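Local coordinates for conserved protein (MTH177) (Methanothermobacter marburgensis, PDB 1TR8) that probably contacts nascent polypeptide chains as they emerge from the ribosome, acting as a homodimer that also binds ribosomal RNA, at residues D67-V72 and A78-A83; Q88-G91 and E96-M99. One frame throughout, in Å; residues are numbered along the deposited sequence.

Both contacts lie in the C-terminal three-helix UBA domain, which follows the strand-rich N-terminal part in the chain; a salt bridge from Glu-89 to Arg-26 links the two parts. They come one after the other in sequence: interaction 1 joins helix 66-76 to the start of helix 80-89, and interaction 2 joins the end of helix 80-89 to helix 94-100. The middle helix therefore serves both, at its two ends. Their centres are about 10 Å apart, and the contacts meet where Leu-71 CD2 packs on Ile-98 CD1 at 3.8 Å and Val-72 CG2 approaches Ala-97 CB at 4.2 Å. First and third helices thus also touch, closing the compact bundle.

Interaction 1: residues D67-V72 and A78-A83; sequences DDIELV and ASREDA
Arg-80 and Ala-83, one turn apart on the second helix, meet Ile-69, Glu-70 and Val-72 of the first. Ala-78 is still in the loop, and Ser-79 follows as the N-cap: Ser-79 OG accepts from Asp-82 N at 3.1 Å in a nearly straight bond (172°). Next, Arg-80 sends its side chain back across the interface. CG lies anti to the backbone N (chi1 -176°) and a kink at chi3 brings the guanidinium over Ile-69, the two side chains running nearly perpendicular. One face of the group is covered near its rim by Ile-69 CG2, 3.9 Å from Arg-80 NH1. The same NH1 forms a salt bridge with Glu-66 at the start of the first helix. Glu-70 CG lies obliquely beside Arg-80 NH2 at 4.3 Å, but the Glu-70 carboxylate is not in contact with the guanidinium. Ala-83 ends the segment and is buried. Ala-83 CB sits 3.9 Å from Val-72 CG1 and also touches the backbone oxygen of Ile-69. The CA atoms of Ile-69 and Ala-83 are 5.9 Å apart, consistent with the small methyl allowing a close approach. Ile-69 and Val-72 also reach Leu-87 farther along the second helix. This apolar seam, edged by an arginine, joins the first two helices of the three-helix UBA fold.

Interaction 2: residues Q88-G91 and E96-M99; sequences QETG and EAIM
Thr-90 and Ala-97 bring the two backbones nearest, their CA atoms 6.1 Å apart, where the second helix of the UBA domain ends against the third. The ending is a Schellman motif: Gly-91, with positive phi (58°), is the C-prime residue, its N bonding to Gln-88 O, while Gly-92 N returns to Leu-87 O. Thr-90, the first residue to leave helical geometry, has its CB directed at the third helix and carries the contact from this side. The methyl Thr-90 CG2 rests on the backbone of that helix, 3.8 Å from Ala-97 N, and also touches the CB of Glu-96. The hydroxyl is the second branch: with chi1 at 68°, OG1 packs beside the methyl of Ala-97 and hydrogen-bonds to Asp-93 O in the turn between the helices. Asp-93 also accepts from Glu-96 N through OD1, and so ties the turn to the third helix as well. With an alanine here both branches are gone, which would probably leave Asp-93 O without its hydroxyl partner and open a gap beside Ala-97 and Glu-96. The side chains of Glu-96 and Thr-90 run alongside each other, pointing opposite ways, the glutamate stretched out toward its carboxylate. The contact on this partly buried side is one of van der Waals packing, in which the carboxylate oxygen Glu-96 OE1 lies 3.7 Å from Thr-90 CB.

Interaction 1: residues D67-V72 and A78-A83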
ATOM      1  N   ASP A  67     -25.236  -5.741 -21.675  1.00 57.27           N
ATOM      2  CA  ASP A  67     -25.576  -6.855 -22.547  1.00 57.98           C
ATOM      3  C   ASP A  67     -24.829  -8.126 -22.153  1.00 57.44           C
ATOM      4  O   ASP A  67     -25.377  -9.214 -22.247  1.00 58.84           O
ATOM      5  CB  ASP A  67     -25.343  -6.481 -24.013  1.00 58.27           C
ATOM      6  CG  ASP A  67     -26.275  -5.387 -24.482  1.00 61.98           C
ATOM      7  OD1 ASP A  67     -27.204  -5.026 -23.721  1.00 67.87           O
ATOM      8  OD2 ASP A  67     -26.157  -4.816 -25.591  1.00 67.36           O
ATOM      9  N   ASP A  68     -23.618  -7.999 -21.632  1.00 56.97           N
ATOM     10  CA  ASP A  68     -22.899  -9.166 -21.142  1.00 57.56           C
ATOM     11  C   ASP A  68     -23.481  -9.698 -19.854  1.00 57.31           C
ATOM     12  O   ASP A  68     -23.606 -10.900 -19.695  1.00 58.65           O
ATOM     13  CB  ASP A  68     -21.444  -8.813 -20.910  1.00 58.91           C
ATOM     14  CG  ASP A  68     -20.706  -8.525 -22.195  1.00 60.44           C
ATOM     15  OD1 ASP A  68     -21.350  -8.512 -23.268  1.00 63.41           O
ATOM     16  OD2 ASP A  68     -19.480  -8.310 -22.216  1.00 64.53           O
ATOM     17  N   ILE A  69     -23.833  -8.811 -18.931  1.00 56.95           N
ATOM     18  CA  ILE A  69     -24.526  -9.219 -17.701  1.00 57.33           C
ATOM     19  C   ILE A  69     -25.817  -9.941 -18.044  1.00 56.55           C
ATOM     20  O   ILE A  69     -26.049 -11.027 -17.551  1.00 55.91           O
ATOM     21  CB  ILE A  69     -24.817  -8.007 -16.799  1.00 56.56           C
ATOM     22  CG1 ILE A  69     -23.500  -7.376 -16.347  1.00 58.72           C
ATOM     23  CG2 ILE A  69     -25.627  -8.413 -15.562  1.00 57.23           C
ATOM     24  CD1 ILE A  69     -23.676  -6.042 -15.666  1.00 57.91           C
ATOM     25  N   GLU A  70     -26.613  -9.349 -18.926  1.00 57.60           N
ATOM     26  CA  GLU A  70     -27.879  -9.935 -19.391  1.00 58.92           C
ATOM     27  C   GLU A  70     -27.686 -11.330 -19.974  1.00 58.34           C
ATOM     28  O   GLU A  70     -28.398 -12.257 -19.612  1.00 57.47           O
ATOM     29  CB  GLU A  70     -28.525  -9.038 -20.448  1.00 59.40           C
ATOM     30  CG  GLU A  70     -29.224  -7.831 -19.856  1.00 62.42           C
ATOM     31  CD  GLU A  70     -29.659  -6.829 -20.911  1.00 64.71           C
ATOM     32  OE1 GLU A  70     -29.813  -7.211 -22.107  1.00 70.62           O
ATOM     33  OE2 GLU A  70     -29.854  -5.647 -20.535  1.00 70.09           O
ATOM     34  N   LEU A  71     -26.702 -11.467 -20.854  1.00 59.13           N
ATOM     35  CA  LEU A  71     -26.413 -12.747 -21.518  1.00 59.99           C
ATOM     36  C   LEU A  71     -26.073 -13.849 -20.513  1.00 60.12           C
ATOM     37  O   LEU A  71     -26.604 -14.964 -20.563  1.00 58.78           O
ATOM     38  CB  LEU A  71     -25.258 -12.575 -22.506  1.00 59.85           C
ATOM     39  CG  LEU A  71     -25.125 -13.609 -23.629  1.00 62.10           C
ATOM     40  CD1 LEU A  71     -24.578 -12.946 -24.868  1.00 64.82           C
ATOM     41  CD2 LEU A  71     -24.234 -14.752 -23.249  1.00 66.27           C
ATOM     42  N   VAL A  72     -25.237 -13.499 -19.543  1.00 60.37           N
ATOM     43  CA  VAL A  72     -24.841 -14.459 -18.518  1.00 60.86           C
ATOM     44  C   VAL A  72     -26.028 -14.854 -17.621  1.00 60.63           C
ATOM     45  O   VAL A  72     -26.191 -16.016 -17.276  1.00 59.65           O
ATOM     46  CB  VAL A  72     -23.681 -13.916 -17.641  1.00 61.16           C
ATOM     47  CG1 VAL A  72     -23.316 -14.917 -16.555  1.00 62.86           C
ATOM     48  CG2 VAL A  72     -22.469 -13.600 -18.481  1.00 61.49           C
ATOM     49  N   ALA A  78     -28.598 -16.875 -13.485  1.00 57.95           N
ATOM     50  CA  ALA A  78     -27.991 -16.281 -12.303  1.00 57.23           C
ATOM     51  C   ALA A  78     -28.603 -14.910 -12.035  1.00 57.80           C
ATOM     52  O   ALA A  78     -29.171 -14.280 -12.929  1.00 56.70           O
ATOM     53  CB  ALA A  78     -26.500 -16.168 -12.483  1.00 57.19           C
ATOM     54  N   SER A  79     -28.537 -14.490 -10.773  1.00 57.78           N
ATOM     55  CA  SER A  79     -28.988 -13.176 -10.374  1.00 57.47           C
ATOM     56  C   SER A  79     -28.069 -12.155 -10.997  1.00 57.75           C
ATOM     57  O   SER A  79     -26.973 -12.491 -11.435  1.00 57.97           O
ATOM     58  CB  SER A  79     -28.926 -13.013  -8.855  1.00 57.97           C
ATOM     59  OG  SER A  79     -27.595 -13.167  -8.393  1.00 59.08           O
ATOM     60  N   ARG A  80     -28.508 -10.899 -10.978  1.00 57.94           N
ATOM     61  CA  ARG A  80     -27.735  -9.821 -11.538  1.00 58.76           C
ATOM     62  C   ARG A  80     -26.439  -9.746 -10.772  1.00 59.01           C
ATOM     63  O   ARG A  80     -25.386  -9.534 -11.356  1.00 59.30           O
ATOM     64  CB  ARG A  80     -28.497  -8.512 -11.402  1.00 58.53           C
ATOM     65  CG  ARG A  80     -27.810  -7.343 -12.046  1.00 60.39           C
ATOM     66  CD  ARG A  80     -28.757  -6.216 -12.372  1.00 62.24           C
ATOM     67  NE  ARG A  80     -29.434  -6.426 -13.647  1.00 66.64           N
ATOM     68  CZ  ARG A  80     -28.993  -5.949 -14.809  1.00 67.53           C
ATOM     69  NH1 ARG A  80     -27.855  -5.257 -14.859  1.00 67.15           N
ATOM     70  NH2 ARG A  80     -29.670  -6.200 -15.929  1.00 66.05           N
ATOM     71  N   GLU A  81     -26.566  -9.859  -9.453  1.00 58.65           N
ATOM     72  CA  GLU A  81     -25.462  -9.871  -8.504  1.00 59.51           C
ATOM     73  C   GLU A  81     -24.373 -10.905  -8.817  1.00 58.83           C
ATOM     74  O   GLU A  81     -23.198 -10.569  -8.955  1.00 59.09           O
ATOM     75  CB  GLU A  81     -26.040 -10.144  -7.107  1.00 59.83           C
ATOM     76  CG  GLU A  81     -25.003 -10.220  -6.010  1.00 62.96           C
ATOM     77  CD  GLU A  81     -25.609 -10.380  -4.631  1.00 64.59           C
ATOM     78  OE1 GLU A  81     -26.657 -11.068  -4.500  1.00 72.17           O
ATOM     79  OE2 GLU A  81     -25.029  -9.803  -3.682  1.00 67.53           O
ATOM     80  N   ASP A  82     -24.756 -12.169  -8.922  1.00 57.81           N
ATOM     81  CA  ASP A  82     -23.788 -13.219  -9.251  1.00 57.39           C
ATOM     82  C   ASP A  82     -23.216 -13.103 -10.649  1.00 56.96           C
ATOM     83  O   ASP A  82     -22.055 -13.415 -10.876  1.00 58.12           O
ATOM     84  CB  ASP A  82     -24.428 -14.599  -9.095  1.00 57.84           C
ATOM     85  CG  ASP A  82     -24.888 -14.867  -7.692  1.00 59.32           C
ATOM     86  OD1 ASP A  82     -24.403 -14.190  -6.755  1.00 60.81           O
ATOM     87  OD2 ASP A  82     -25.752 -15.724  -7.433  1.00 67.35           O
ATOM     88  N   ALA A  83     -24.033 -12.719 -11.621  1.00 56.85           N
ATOM     89  CA  ALA A  83     -23.540 -12.594 -12.994  1.00 56.57           C
ATOM     90  C   ALA A  83     -22.483 -11.505 -13.030  1.00 56.55           C
ATOM     91  O   ALA A  83     -21.425 -11.644 -13.633  1.00 56.30           O
ATOM     92  CB  ALA A  83     -24.691 -12.290 -13.972  1.00 55.28           C
TER

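Interaction 2: residues Q88-G91 and E96-M99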
ATOM      1  N   GLN A  88     -16.742  -9.918 -13.232  1.00 56.05           N
ATOM      2  CA  GLN A  88     -15.650  -9.275 -12.506  1.00 55.72           C
ATOM      3  C   GLN A  88     -14.531 -10.302 -12.305  1.00 55.14           C
ATOM      4  O   GLN A  88     -13.388 -10.028 -12.629  1.00 53.76           O
ATOM      5  CB  GLN A  88     -16.097  -8.768 -11.119  1.00 55.37           C
ATOM      6  CG  GLN A  88     -16.951  -7.485 -11.027  1.00 56.44           C
ATOM      7  CD  GLN A  88     -17.287  -7.087  -9.553  1.00 58.71           C
ATOM      8  OE1 GLN A  88     -16.615  -6.232  -8.946  1.00 63.14           O
ATOM      9  NE2 GLN A  88     -18.306  -7.723  -8.980  1.00 60.15           N
ATOM     10  N   GLU A  89     -14.882 -11.477 -11.769  1.00 55.54           N
ATOM     11  CA  GLU A  89     -13.916 -12.560 -11.497  1.00 55.93           C
ATOM     12  C   GLU A  89     -13.116 -12.993 -12.727  1.00 55.26           C
ATOM     13  O   GLU A  89     -11.940 -13.298 -12.613  1.00 56.24           O
ATOM     14  CB  GLU A  89     -14.582 -13.825 -10.918  1.00 56.82           C
ATOM     15  CG  GLU A  89     -14.926 -13.786  -9.436  1.00 58.04           C
ATOM     16  CD  GLU A  89     -13.728 -13.908  -8.510  1.00 61.21           C
ATOM     17  OE1 GLU A  89     -12.744 -14.615  -8.845  1.00 63.09           O
ATOM     18  OE2 GLU A  89     -13.794 -13.305  -7.413  1.00 62.21           O
ATOM     19  N   THR A  90     -13.742 -13.067 -13.893  1.00 54.93           N
ATOM     20  CA  THR A  90     -13.032 -13.494 -15.110  1.00 54.58           C
ATOM     21  C   THR A  90     -12.495 -12.353 -15.992  1.00 54.40           C
ATOM     22  O   THR A  90     -12.188 -12.561 -17.165  1.00 53.93           O
ATOM     23  CB  THR A  90     -13.965 -14.347 -15.963  1.00 54.90           C
ATOM     24  OG1 THR A  90     -15.030 -13.539 -16.498  1.00 54.57           O
ATOM     25  CG2 THR A  90     -14.657 -15.388 -15.111  1.00 55.34           C
ATOM     26  N   GLY A  91     -12.465 -11.133 -15.472  1.00 54.19           N
ATOM     27  CA  GLY A  91     -12.087  -9.977 -16.279  1.00 54.26           C
ATOM     28  C   GLY A  91     -12.928  -9.709 -17.519  1.00 54.08           C
ATOM     29  O   GLY A  91     -12.421  -9.308 -18.563  1.00 54.08           O
ATOM     30  N   GLU A  96     -16.012 -17.883 -19.846  1.00 57.52           N
ATOM     31  CA  GLU A  96     -15.623 -18.368 -18.534  1.00 58.89           C
ATOM     32  C   GLU A  96     -16.650 -17.990 -17.461  1.00 58.84           C
ATOM     33  O   GLU A  96     -16.882 -18.747 -16.527  1.00 59.68           O
ATOM     34  CB  GLU A  96     -14.263 -17.809 -18.157  1.00 58.46           C
ATOM     35  CG  GLU A  96     -13.146 -18.303 -19.049  1.00 62.67           C
ATOM     36  CD  GLU A  96     -11.895 -17.462 -18.935  1.00 65.00           C
ATOM     37  OE1 GLU A  96     -11.847 -16.551 -18.064  1.00 72.16           O
ATOM     38  OE2 GLU A  96     -10.947 -17.745 -19.703  1.00 72.96           O
ATOM     39  N   ALA A  97     -17.230 -16.798 -17.578  1.00 58.56           N
ATOM     40  CA  ALA A  97     -18.253 -16.344 -16.652  1.00 58.50           C
ATOM     41  C   ALA A  97     -19.412 -17.325 -16.676  1.00 59.08           C
ATOM     42  O   ALA A  97     -19.873 -17.760 -15.628  1.00 58.28           O
ATOM     43  CB  ALA A  97     -18.725 -14.938 -17.038  1.00 58.17           C
ATOM     44  N   ILE A  98     -19.805 -17.734 -17.886  1.00 60.38           N
ATOM     45  CA  ILE A  98     -20.881 -18.715 -18.091  1.00 61.30           C
ATOM     46  C   ILE A  98     -20.541 -20.079 -17.486  1.00 62.20           C
ATOM     47  O   ILE A  98     -21.358 -20.663 -16.755  1.00 60.81           O
ATOM     48  CB  ILE A  98     -21.229 -18.812 -19.605  1.00 61.72           C
ATOM     49  CG1 ILE A  98     -22.072 -17.598 -20.014  1.00 62.15           C
ATOM     50  CG2 ILE A  98     -21.984 -20.093 -19.955  1.00 61.40           C
ATOM     51  CD1 ILE A  98     -22.241 -17.441 -21.513  1.00 64.44           C
HETATM   52  N   MSE A  99     -19.327 -20.553 -17.765  1.00 62.46           N
HETATM   53  CA  MSE A  99     -18.875 -21.841 -17.282  1.00 63.06           C
HETATM   54  C   MSE A  99     -18.822 -21.879 -15.761  1.00 64.24           C
HETATM   55  O   MSE A  99     -19.173 -22.890 -15.169  1.00 63.53           O
HETATM   56  CB  MSE A  99     -17.529 -22.230 -17.902  1.00 63.16           C
HETATM   57  CG  MSE A  99     -17.693 -22.600 -19.372  0.60 63.03           C
HETATM   58 SE   MSE A  99     -16.061 -23.100 -20.287  0.60 62.14          SE
HETATM   59  CE  MSE A  99     -15.967 -24.935 -19.875  0.60 66.65           C
TER